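Bcl-2 homolog (Gene 16?) (PDB 4MI8) binds the BH3 region of host Beclin 1 and interacts with BAK1 and BAX, inhibiting host autophagy and apoptosis in support of chronic viral infection. Local coordinates at residues Lys20-Val25 / Tyr98-Val103; Thr13-Phe18 / Cys119-Phe124; Gln47-His52 / Arg88-Phe93; Lys74-Leu79 / Phe93-Tyr98. One frame throughout, in Å; residues are numbered along the deposited sequence.

All four contacts are mainly buried and join helices of one Bcl-2 fold. Contacts 1, 3 and 4 use helix 86-103, against helices 8-23, 33-56 and 68-81 in turn. Contact 2 leaves that helix out and pairs helix 8-23, also used by contact 1, with helix 111-126. Contact 1 has a solvent-exposed margin at Glu101. Contact 2 has an isoleucine-phenylalanine core and a water between two threonines. Contacts 3 and 4 belong to the groove that holds the bound peptide. In contact 3 a phenylalanine ring lies on a glycine backbone, whereas contact 4 joins aliphatic branches beside a ring. Phe93 belongs to both, and Tyr98 to contacts 1 and 4.

Contact 1: Lys20-Val25 / Tyr98-Val103; sequences KTVSKV and YVCEEV
Val22 and Ser23 meet Cys100 and Glu101 in a mostly buried van der Waals contact between two helix ends of the all-helical Bcl-2 fold. The last turn of helix 8-23 rests on the last turns of helix 86-103, the central helix of this fold. Ser23 and Cys100 bring the backbones close, with their CA atoms 5.7 Å apart. Cys100 points at the other helix and is touched by both residues. Val22 CG2 packs on Cys100 CB at 3.7 Å. This methyl lies between the backbone N and the carbonyl carbon of its own residue (chi1 -56°, measured to CG1), and it also touches the cysteine sulfur. Ser23 OG hydrogen-bonds back along its own helix to Leu19 O. The hydroxyl is satisfied there, and Ser23 OG meets Cys100 CB and Cys100 SG as plain van der Waals contacts, each at 3.3 Å. Helix 8-23 stops just beyond. Lys24 has a positive phi, and a Schellman motif closes the helix through Val25 N to Lys20 O (2.9 Å) and Lys24 N to Thr21 O. Ile43 of helix 33-56 also packs on Val22, and Leu116 of helix 111-126 on Cys100. Glu101 forms the exposed margin. Its extended chain runs beside the valine, with Glu101 CG 3.6 Å from Val22 O and Glu101 OE2 4.0 Å from Val22 CB.

Contact 2: Thr13-Phe18 / Cys119-Phe124; sequences TLITAF and CMTHFF
Ile15, placed between Met120, Thr121 and Phe124, carries this buried contact between two helices of the Bcl-2 fold. Helix 8-23 and helix 111-126 run roughly antiparallel here, at 148°, with the axes of the short segments 9.9 Å apart. The CA atoms of Ile15 and Thr121 mark the closest backbone approach. Ile15 divides its work between two branches. CG2 is anti to the backbone N and turns to the start of the other segment, touching Thr121 OG1 at 3.7 Å and, less closely, Met120 CB. The CG1 branch sends CD1 the other way, over a face of the Phe124 ring. This is a CH-pi contact, with Ile15 CD1 4.2 Å from the centroid of the Phe124 ring and 27° off its normal. CD1 sits nearer the root of the ring, and it also touches Phe124 CB. Thr16, the next residue, supplies the polar margin. A water donates to Thr16 OG1 at 2.8 Å and to Thr121 OG1 at 2.9 Å, so it uses both protons to tie the helices together. Asn117 ND2 bonds to Thr16 OG1 across the helices, while Asn117 O holds Thr121 OG1 within its own helix. Phe18 ends the segment one turn after Ile15. Its ring makes an edge-to-face contact with Phe93 of helix 86-103, and Phe18 CZ packs against Phe93 O.

Contact 3: Gln47-His52 / Arg88-Phe93; sequences QEFRRH and RIVGFF
Phe49 of helix 33-56 packs on Val90 and Gly91 of helix 86-103. Arg88, the first residue of the segment 88-93, points away from Phe49 and turns to the bound peptide. Its guanidinium group is held at every nitrogen: NE pairs with an acidic side chain of the peptide, NH2 with Asp82 OD2, and NH1 bonds to Leu79 O, and an arginine paired in this way with the acidic residue of a BH3 helix is a well-known feature of Bcl-2 relatives. Val90 comes next across the contact. Its CG1, anti to the backbone N (chi1 168°), packs on Phe49 CB at 3.6 Å, and the two side chains run past one another in opposing senses. An aromatic side chain of the peptide also packs on Val90. These residues therefore belong to the BH3-binding groove of the Bcl-2 fold, whose floor is formed by helix 86-103. Gly91 is the point of closest backbone approach, its CA 6.8 Å from Phe49 CA. It has no side chain, so the ring can lie directly on the main chain. Gly91 CA stands over one ring face, 3.7 Å from the centroid of the Phe49 ring and 20° off its normal, in a CH-pi contact. It is nearest the outer end of the ring, with Gly91 CA 3.5 Å from Phe49 CZ. Phe92 points away from Phe49. Phe92 CD1 sits over a face of the Phe93 ring, toward its rim.

Contact 4: Lys74-Leu79 / Phe93-Tyr98; sequences KLFTSL and FDVGRY
The BH3-binding groove of the Bcl-2 fold is lined in part here, where Leu75 and Phe76 of helix 68-81 close on Val95 of helix 86-103. The backbones stay well apart, the CA atoms of Phe76 and Val95 being 9.0 Å from each other, and side chains bridge the distance. Leu75 and Val95 meet tip to tip. Leu75 CD2 sits 4.0 Å from both Val95 CG1 and Val95 CG2, so it meets both methyls of the valine equally. Phe76 brings the CE1 corner of its ring to Val95 CG1, also at 4.0 Å, roughly at right angles to the leucine's approach. That methyl is anti to the backbone N (chi1 167°), which puts it within reach of both residues. The bound peptide packs on Leu75 and Val95, and Ser78 hydrogen-bonds to it through OG and its backbone O. Away from helix 68-81, Arg97 NH2 makes a salt bridge to the syn side of Asp94 OD1 at 3.0 Å, 24° out of the carboxylate plane. The bond is bent, with an N-H...O angle of 136°. The other oxygen, Asp94 OD2, pairs with Arg50 NE and has a hydrogen bond with Tyr61 OH. Helix 86-103 shows different flanks to two helices: Val95 faces helix 68-81 and Asp94 reaches helix 33-56, while Phe76 also meets Phe123 of helix 111-126.

Contact 1: Lys20-Val25 / Tyr98-Val103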
# COMPACT_ATOMS: atom_id res chain seq x y z
N LYS A 20 -9.97 -4.01 2.59
CA LYS A 20 -11.40 -4.33 2.44
C LYS A 20 -12.07 -3.14 1.78
O LYS A 20 -12.91 -3.33 0.86
CB LYS A 20 -12.09 -4.67 3.77
CG LYS A 20 -11.55 -5.91 4.46
CD LYS A 20 -12.33 -6.31 5.73
CE LYS A 20 -11.82 -7.68 6.19
NZ LYS A 20 -12.30 -8.24 7.54
N THR A 21 -11.69 -1.93 2.20
CA THR A 21 -12.28 -0.70 1.62
C THR A 21 -11.97 -0.61 0.14
O THR A 21 -12.88 -0.37 -0.61
CB THR A 21 -11.84 0.62 2.33
OG1 THR A 21 -12.25 0.64 3.71
CG2 THR A 21 -12.45 1.82 1.68
N VAL A 22 -10.72 -0.78 -0.29
CA VAL A 22 -10.39 -0.62 -1.70
C VAL A 22 -10.90 -1.82 -2.50
O VAL A 22 -11.12 -1.73 -3.73
CB VAL A 22 -8.87 -0.38 -1.99
CG1 VAL A 22 -8.34 0.84 -1.21
CG2 VAL A 22 -8.03 -1.62 -1.71
N SER A 23 -11.10 -2.95 -1.82
CA SER A 23 -11.80 -4.09 -2.44
C SER A 23 -13.34 -3.98 -2.43
O SER A 23 -14.03 -4.76 -3.08
CB SER A 23 -11.37 -5.39 -1.79
OG SER A 23 -10.01 -5.58 -2.10
N LYS A 24 -13.86 -3.00 -1.70
CA LYS A 24 -15.31 -2.80 -1.62
C LYS A 24 -16.00 -3.99 -0.95
O LYS A 24 -17.01 -4.47 -1.46
CB LYS A 24 -15.92 -2.55 -3.01
CG LYS A 24 -15.42 -1.29 -3.68
CD LYS A 24 -15.55 -1.48 -5.19
CE LYS A 24 -15.78 -0.17 -5.96
NZ LYS A 24 -17.21 0.03 -6.37
N VAL A 25 -15.44 -4.48 0.15
CA VAL A 25 -16.07 -5.49 0.98
C VAL A 25 -16.22 -5.02 2.45
O VAL A 25 -16.19 -5.82 3.41
CB VAL A 25 -15.38 -6.86 0.89
CG1 VAL A 25 -15.43 -7.36 -0.52
CG2 VAL A 25 -13.94 -6.82 1.39
N TYR A 98 -3.38 -1.53 -5.97
CA TYR A 98 -3.40 -1.99 -7.35
C TYR A 98 -3.83 -3.47 -7.35
O TYR A 98 -4.77 -3.81 -8.05
CB TYR A 98 -2.02 -1.91 -8.04
CG TYR A 98 -2.11 -2.30 -9.53
CD1 TYR A 98 -2.49 -1.34 -10.49
CD2 TYR A 98 -1.87 -3.62 -9.98
CE1 TYR A 98 -2.62 -1.66 -11.84
CE2 TYR A 98 -1.98 -3.95 -11.35
CZ TYR A 98 -2.36 -2.95 -12.27
OH TYR A 98 -2.51 -3.18 -13.63
N VAL A 99 -3.11 -4.33 -6.62
CA VAL A 99 -3.44 -5.75 -6.58
C VAL A 99 -4.96 -5.95 -6.30
O VAL A 99 -5.67 -6.55 -7.13
CB VAL A 99 -2.63 -6.54 -5.55
CG1 VAL A 99 -3.13 -7.99 -5.52
CG2 VAL A 99 -1.16 -6.49 -5.90
N CYS A 100 -5.47 -5.40 -5.20
CA CYS A 100 -6.92 -5.46 -4.95
C CYS A 100 -7.74 -5.00 -6.12
O CYS A 100 -8.75 -5.61 -6.41
CB CYS A 100 -7.36 -4.63 -3.77
SG CYS A 100 -6.70 -5.24 -2.22
N GLU A 101 -7.39 -3.90 -6.74
CA GLU A 101 -8.33 -3.25 -7.61
C GLU A 101 -8.27 -3.74 -9.04
O GLU A 101 -9.12 -3.42 -9.84
CB GLU A 101 -8.17 -1.73 -7.55
CG GLU A 101 -8.75 -1.03 -6.35
CD GLU A 101 -8.62 0.48 -6.38
OE1 GLU A 101 -7.83 1.02 -7.14
OE2 GLU A 101 -9.30 1.15 -5.65
N GLU A 102 -7.25 -4.51 -9.38
CA GLU A 102 -7.09 -4.95 -10.75
C GLU A 102 -6.59 -6.33 -10.98
O GLU A 102 -6.76 -6.84 -12.04
CB GLU A 102 -6.19 -4.03 -11.52
CG GLU A 102 -6.96 -3.12 -12.44
CD GLU A 102 -7.02 -1.74 -11.92
OE1 GLU A 102 -6.09 -1.35 -11.21
OE2 GLU A 102 -7.98 -1.03 -12.21
N VAL A 103 -5.96 -6.92 -9.99
CA VAL A 103 -5.52 -8.27 -10.12
C VAL A 103 -6.52 -9.23 -9.50
O VAL A 103 -7.13 -9.99 -10.21
CB VAL A 103 -4.14 -8.44 -9.55
CG1 VAL A 103 -3.73 -9.89 -9.54
CG2 VAL A 103 -3.17 -7.62 -10.36

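Contact 2: Thr13-Phe18 / Cys119-Phe124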
# COMPACT_ATOMS: atom_id res chain seq x y z
N THR A 13 -5.03 -3.87 12.06
CA THR A 13 -6.44 -3.50 11.85
C THR A 13 -6.61 -2.56 10.63
O THR A 13 -7.50 -2.74 9.76
CB THR A 13 -6.98 -2.82 13.12
OG1 THR A 13 -7.07 -3.82 14.12
CG2 THR A 13 -8.37 -2.21 12.94
N LEU A 14 -5.74 -1.56 10.59
CA LEU A 14 -5.84 -0.48 9.63
C LEU A 14 -5.54 -1.05 8.24
O LEU A 14 -6.24 -0.74 7.24
CB LEU A 14 -4.77 0.56 10.03
CG LEU A 14 -4.75 1.76 9.11
CD1 LEU A 14 -6.21 2.22 8.80
CD2 LEU A 14 -3.83 2.86 9.72
N ILE A 15 -4.54 -1.93 8.14
CA ILE A 15 -4.25 -2.54 6.84
C ILE A 15 -5.41 -3.35 6.25
O ILE A 15 -5.74 -3.32 4.99
CB ILE A 15 -2.93 -3.35 6.91
CG1 ILE A 15 -1.71 -2.38 7.05
CG2 ILE A 15 -2.75 -4.13 5.61
CD1 ILE A 15 -0.52 -2.95 7.77
N THR A 16 -6.04 -4.15 7.14
CA THR A 16 -7.14 -4.97 6.67
C THR A 16 -8.31 -4.05 6.27
O THR A 16 -8.98 -4.29 5.27
CB THR A 16 -7.64 -5.85 7.82
OG1 THR A 16 -6.56 -6.63 8.34
CG2 THR A 16 -8.83 -6.79 7.32
N ALA A 17 -8.59 -3.00 7.06
CA ALA A 17 -9.71 -2.11 6.73
C ALA A 17 -9.36 -1.38 5.43
O ALA A 17 -10.24 -1.21 4.57
CB ALA A 17 -9.94 -1.16 7.86
N PHE A 18 -8.05 -1.11 5.21
CA PHE A 18 -7.60 -0.44 3.97
C PHE A 18 -7.90 -1.35 2.80
O PHE A 18 -8.52 -0.90 1.84
CB PHE A 18 -6.13 -0.11 3.98
CG PHE A 18 -5.59 0.36 2.63
CD1 PHE A 18 -5.77 1.68 2.19
CD2 PHE A 18 -4.91 -0.54 1.77
CE1 PHE A 18 -5.22 2.10 0.96
CE2 PHE A 18 -4.37 -0.13 0.56
CZ PHE A 18 -4.52 1.18 0.14
N CYS A 119 0.70 -11.00 3.94
CA CYS A 119 1.95 -10.54 3.36
C CYS A 119 2.19 -9.05 3.70
O CYS A 119 3.27 -8.71 4.33
CB CYS A 119 1.92 -10.74 1.83
SG CYS A 119 3.31 -9.95 0.97
N MET A 120 1.21 -8.18 3.37
CA MET A 120 1.42 -6.73 3.66
C MET A 120 1.56 -6.51 5.14
O MET A 120 2.42 -5.74 5.56
CB MET A 120 0.32 -5.82 3.08
CG MET A 120 0.39 -5.70 1.57
SD MET A 120 -0.99 -4.68 0.95
CE MET A 120 -0.42 -3.08 1.55
N THR A 121 0.72 -7.17 5.93
CA THR A 121 0.74 -7.02 7.38
C THR A 121 2.03 -7.58 7.98
O THR A 121 2.55 -7.04 8.96
CB THR A 121 -0.47 -7.71 8.04
OG1 THR A 121 -1.68 -7.18 7.49
CG2 THR A 121 -0.45 -7.48 9.54
N HIS A 122 2.53 -8.66 7.40
CA HIS A 122 3.73 -9.31 7.88
C HIS A 122 4.96 -8.52 7.53
O HIS A 122 5.99 -8.60 8.23
CB HIS A 122 3.84 -10.72 7.34
CG HIS A 122 2.76 -11.65 7.84
ND1 HIS A 122 2.40 -12.77 7.17
CD2 HIS A 122 1.97 -11.60 8.98
CE1 HIS A 122 1.42 -13.39 7.85
NE2 HIS A 122 1.16 -12.68 8.96
N PHE A 123 4.88 -7.76 6.44
CA PHE A 123 5.97 -6.98 5.99
C PHE A 123 5.98 -5.67 6.74
O PHE A 123 7.03 -5.23 7.19
CB PHE A 123 5.92 -6.79 4.47
CG PHE A 123 7.12 -6.10 3.94
CD1 PHE A 123 7.31 -4.74 4.17
CD2 PHE A 123 8.13 -6.84 3.27
CE1 PHE A 123 8.45 -4.07 3.73
CE2 PHE A 123 9.26 -6.17 2.79
CZ PHE A 123 9.43 -4.78 3.01
N PHE A 124 4.81 -5.01 6.84
CA PHE A 124 4.74 -3.71 7.52
C PHE A 124 5.33 -3.91 8.94
O PHE A 124 6.20 -3.14 9.38
CB PHE A 124 3.29 -3.27 7.60
CG PHE A 124 3.09 -1.87 8.07
CD1 PHE A 124 3.08 -1.56 9.41
CD2 PHE A 124 2.88 -0.85 7.12
CE1 PHE A 124 2.86 -0.25 9.84
CE2 PHE A 124 2.68 0.44 7.51
CZ PHE A 124 2.64 0.75 8.86
O HOH W 1 -3.95 -7.35 9.22

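Contact 3: Gln47-His52 / Arg88-Phe93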
# COMPACT_ATOMS: atom_id res chain seq x y z
N GLN A 47 -3.54 7.74 -4.02
CA GLN A 47 -4.03 8.35 -5.24
C GLN A 47 -3.11 9.45 -5.69
O GLN A 47 -2.87 9.60 -6.89
CB GLN A 47 -5.47 8.83 -5.05
CG GLN A 47 -6.48 7.66 -5.02
CD GLN A 47 -7.85 8.09 -4.55
OE1 GLN A 47 -7.96 8.98 -3.70
NE2 GLN A 47 -8.93 7.44 -5.06
N GLU A 48 -2.57 10.19 -4.76
CA GLU A 48 -1.61 11.24 -5.10
C GLU A 48 -0.33 10.64 -5.67
O GLU A 48 0.24 11.11 -6.68
CB GLU A 48 -1.22 12.00 -3.86
CG GLU A 48 -2.13 13.10 -3.48
CD GLU A 48 -2.28 14.12 -4.63
OE1 GLU A 48 -1.28 14.78 -4.98
OE2 GLU A 48 -3.40 14.25 -5.20
N PHE A 49 0.13 9.57 -5.02
CA PHE A 49 1.36 8.88 -5.46
C PHE A 49 1.13 8.30 -6.90
O PHE A 49 1.95 8.44 -7.78
CB PHE A 49 1.63 7.77 -4.49
CG PHE A 49 2.83 6.92 -4.84
CD1 PHE A 49 2.72 5.86 -5.78
CD2 PHE A 49 4.08 7.10 -4.13
CE1 PHE A 49 3.84 5.06 -6.04
CE2 PHE A 49 5.17 6.27 -4.41
CZ PHE A 49 5.07 5.26 -5.38
N ARG A 50 -0.00 7.68 -7.13
CA ARG A 50 -0.36 7.17 -8.49
C ARG A 50 -0.45 8.25 -9.57
O ARG A 50 -0.03 8.01 -10.70
CB ARG A 50 -1.69 6.41 -8.43
CG ARG A 50 -1.99 5.66 -9.74
CD ARG A 50 -1.16 4.36 -9.83
NE ARG A 50 -1.56 3.39 -8.78
CZ ARG A 50 -2.61 2.58 -8.87
NH1 ARG A 50 -3.30 2.57 -10.03
NH2 ARG A 50 -2.96 1.73 -7.87
N ARG A 51 -0.91 9.47 -9.23
CA ARG A 51 -0.95 10.55 -10.21
C ARG A 51 0.47 10.93 -10.65
O ARG A 51 0.72 11.20 -11.81
CB ARG A 51 -1.56 11.82 -9.65
CG ARG A 51 -3.06 11.88 -9.66
CD ARG A 51 -3.52 13.23 -9.08
NE ARG A 51 -3.28 14.36 -9.99
CZ ARG A 51 -4.10 14.72 -10.98
NH1 ARG A 51 -5.21 14.01 -11.19
NH2 ARG A 51 -3.82 15.77 -11.75
N HIS A 52 1.42 10.93 -9.73
CA HIS A 52 2.81 11.21 -10.17
C HIS A 52 3.37 10.08 -11.01
O HIS A 52 4.03 10.32 -11.99
CB HIS A 52 3.73 11.38 -8.96
CG HIS A 52 3.41 12.58 -8.12
ND1 HIS A 52 3.70 13.85 -8.52
CD2 HIS A 52 2.89 12.68 -6.86
CE1 HIS A 52 3.32 14.72 -7.58
NE2 HIS A 52 2.81 14.02 -6.57
N ARG A 88 7.92 5.91 0.59
CA ARG A 88 8.07 4.47 0.23
C ARG A 88 6.91 3.69 0.81
O ARG A 88 6.28 2.80 0.17
CB ARG A 88 9.42 3.90 0.68
CG ARG A 88 10.67 4.54 0.10
CD ARG A 88 10.70 4.45 -1.44
NE ARG A 88 11.87 5.18 -1.95
CZ ARG A 88 13.08 4.62 -2.08
NH1 ARG A 88 13.29 3.33 -1.76
NH2 ARG A 88 14.11 5.35 -2.53
N ILE A 89 6.59 3.98 2.05
CA ILE A 89 5.35 3.40 2.57
C ILE A 89 4.08 3.68 1.73
O ILE A 89 3.23 2.76 1.51
CB ILE A 89 5.14 3.85 4.00
CG1 ILE A 89 6.41 3.36 4.78
CG2 ILE A 89 3.79 3.28 4.51
CD1 ILE A 89 6.43 3.69 6.25
N VAL A 90 3.89 4.91 1.25
CA VAL A 90 2.70 5.15 0.49
C VAL A 90 2.74 4.30 -0.80
O VAL A 90 1.77 3.75 -1.20
CB VAL A 90 2.63 6.63 0.09
CG1 VAL A 90 1.52 6.84 -0.97
CG2 VAL A 90 2.48 7.49 1.33
N GLY A 91 3.90 4.18 -1.43
CA GLY A 91 4.07 3.30 -2.60
C GLY A 91 3.69 1.83 -2.30
O GLY A 91 3.06 1.14 -3.15
N PHE A 92 4.12 1.33 -1.13
CA PHE A 92 3.77 0.00 -0.63
C PHE A 92 2.22 -0.15 -0.61
O PHE A 92 1.62 -1.18 -1.07
CB PHE A 92 4.44 -0.13 0.76
CG PHE A 92 3.85 -1.19 1.68
CD1 PHE A 92 2.80 -0.89 2.50
CD2 PHE A 92 4.51 -2.44 1.86
CE1 PHE A 92 2.35 -1.82 3.45
CE2 PHE A 92 4.05 -3.38 2.78
CZ PHE A 92 2.96 -3.07 3.59
N PHE A 93 1.56 0.84 -0.06
CA PHE A 93 0.12 0.72 -0.02
C PHE A 93 -0.47 0.81 -1.40
O PHE A 93 -1.53 0.24 -1.63
CB PHE A 93 -0.50 1.78 0.91
CG PHE A 93 -0.49 1.38 2.38
CD1 PHE A 93 -1.35 0.36 2.84
CD2 PHE A 93 0.43 1.97 3.31
CE1 PHE A 93 -1.30 -0.04 4.18
CE2 PHE A 93 0.49 1.53 4.68
CZ PHE A 93 -0.36 0.55 5.11

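Contact 4: Lys74-Leu79 / Phe93-Tyr98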
# COMPACT_ATOMS: atom_id res chain seq x y z
N LYS A 74 9.33 -9.65 -2.84
CA LYS A 74 10.59 -9.25 -3.49
C LYS A 74 10.44 -7.74 -3.85
O LYS A 74 11.24 -6.90 -3.39
CB LYS A 74 10.85 -10.16 -4.70
CG LYS A 74 12.28 -10.66 -4.92
CD LYS A 74 12.65 -11.79 -3.97
CE LYS A 74 13.77 -12.64 -4.60
NZ LYS A 74 14.62 -13.52 -3.71
N LEU A 75 9.37 -7.39 -4.58
CA LEU A 75 9.05 -5.98 -4.78
C LEU A 75 9.15 -5.21 -3.47
O LEU A 75 9.86 -4.21 -3.43
CB LEU A 75 7.67 -5.74 -5.40
CG LEU A 75 7.33 -4.23 -5.64
CD1 LEU A 75 8.35 -3.50 -6.51
CD2 LEU A 75 5.98 -4.21 -6.29
N PHE A 76 8.51 -5.72 -2.39
CA PHE A 76 8.44 -4.93 -1.14
C PHE A 76 9.83 -4.72 -0.60
O PHE A 76 10.18 -3.61 -0.19
CB PHE A 76 7.54 -5.53 -0.04
CG PHE A 76 6.04 -5.44 -0.32
CD1 PHE A 76 5.47 -4.40 -1.13
CD2 PHE A 76 5.19 -6.36 0.26
CE1 PHE A 76 4.06 -4.33 -1.33
CE2 PHE A 76 3.81 -6.31 0.03
CZ PHE A 76 3.24 -5.28 -0.74
N THR A 77 10.64 -5.79 -0.60
CA THR A 77 12.00 -5.64 -0.09
C THR A 77 12.87 -4.64 -0.91
O THR A 77 13.59 -3.83 -0.30
CB THR A 77 12.69 -7.02 0.21
OG1 THR A 77 12.46 -7.92 -0.88
CG2 THR A 77 12.13 -7.68 1.54
N SER A 78 12.80 -4.65 -2.25
CA SER A 78 13.57 -3.62 -3.03
C SER A 78 13.10 -2.23 -2.73
O SER A 78 13.91 -1.33 -2.47
CB SER A 78 13.68 -3.87 -4.56
OG SER A 78 12.44 -4.09 -5.22
N LEU A 79 11.78 -2.08 -2.64
CA LEU A 79 11.20 -0.80 -2.32
C LEU A 79 11.75 -0.20 -0.98
O LEU A 79 11.72 1.04 -0.80
CB LEU A 79 9.68 -0.99 -2.35
CG LEU A 79 8.69 0.09 -2.08
CD1 LEU A 79 8.92 1.14 -3.15
CD2 LEU A 79 7.27 -0.51 -2.14
N PHE A 93 1.56 0.84 -0.06
CA PHE A 93 0.12 0.72 -0.02
C PHE A 93 -0.47 0.81 -1.40
O PHE A 93 -1.53 0.24 -1.63
CB PHE A 93 -0.50 1.78 0.91
CG PHE A 93 -0.49 1.38 2.38
CD1 PHE A 93 -1.35 0.36 2.84
CD2 PHE A 93 0.43 1.97 3.31
CE1 PHE A 93 -1.30 -0.04 4.18
CE2 PHE A 93 0.49 1.53 4.68
CZ PHE A 93 -0.36 0.55 5.11
N ASP A 94 0.14 1.58 -2.31
CA ASP A 94 -0.50 1.73 -3.66
C ASP A 94 -0.30 0.47 -4.42
O ASP A 94 -1.10 0.12 -5.31
CB ASP A 94 0.18 2.84 -4.47
CG ASP A 94 -0.61 3.23 -5.70
OD1 ASP A 94 -1.87 3.13 -5.66
OD2 ASP A 94 -0.01 3.69 -6.72
N VAL A 95 0.84 -0.19 -4.17
CA VAL A 95 0.97 -1.55 -4.78
C VAL A 95 -0.15 -2.49 -4.31
O VAL A 95 -0.82 -3.18 -5.14
CB VAL A 95 2.34 -2.17 -4.53
CG1 VAL A 95 2.30 -3.65 -4.88
CG2 VAL A 95 3.42 -1.30 -5.28
N GLY A 96 -0.39 -2.50 -2.99
CA GLY A 96 -1.49 -3.35 -2.45
C GLY A 96 -2.85 -2.90 -3.00
O GLY A 96 -3.73 -3.73 -3.24
N ARG A 97 -3.05 -1.59 -3.20
CA ARG A 97 -4.30 -1.11 -3.76
C ARG A 97 -4.48 -1.56 -5.19
O ARG A 97 -5.59 -1.90 -5.58
CB ARG A 97 -4.39 0.41 -3.72
CG ARG A 97 -5.69 0.95 -4.30
CD ARG A 97 -5.88 2.49 -4.15
NE ARG A 97 -4.88 3.24 -4.91
CZ ARG A 97 -5.17 3.98 -6.00
NH1 ARG A 97 -6.41 4.11 -6.44
NH2 ARG A 97 -4.24 4.67 -6.63
N TYR A 98 -3.38 -1.53 -5.97
CA TYR A 98 -3.40 -1.99 -7.35
C TYR A 98 -3.83 -3.47 -7.35
O TYR A 98 -4.77 -3.81 -8.05
CB TYR A 98 -2.02 -1.91 -8.04
CG TYR A 98 -2.11 -2.30 -9.53
CD1 TYR A 98 -2.49 -1.34 -10.49
CD2 TYR A 98 -1.87 -3.62 -9.98
CE1 TYR A 98 -2.62 -1.66 -11.84
CE2 TYR A 98 -1.98 -3.95 -11.35
CZ TYR A 98 -2.36 -2.95 -12.27
OH TYR A 98 -2.51 -3.18 -13.63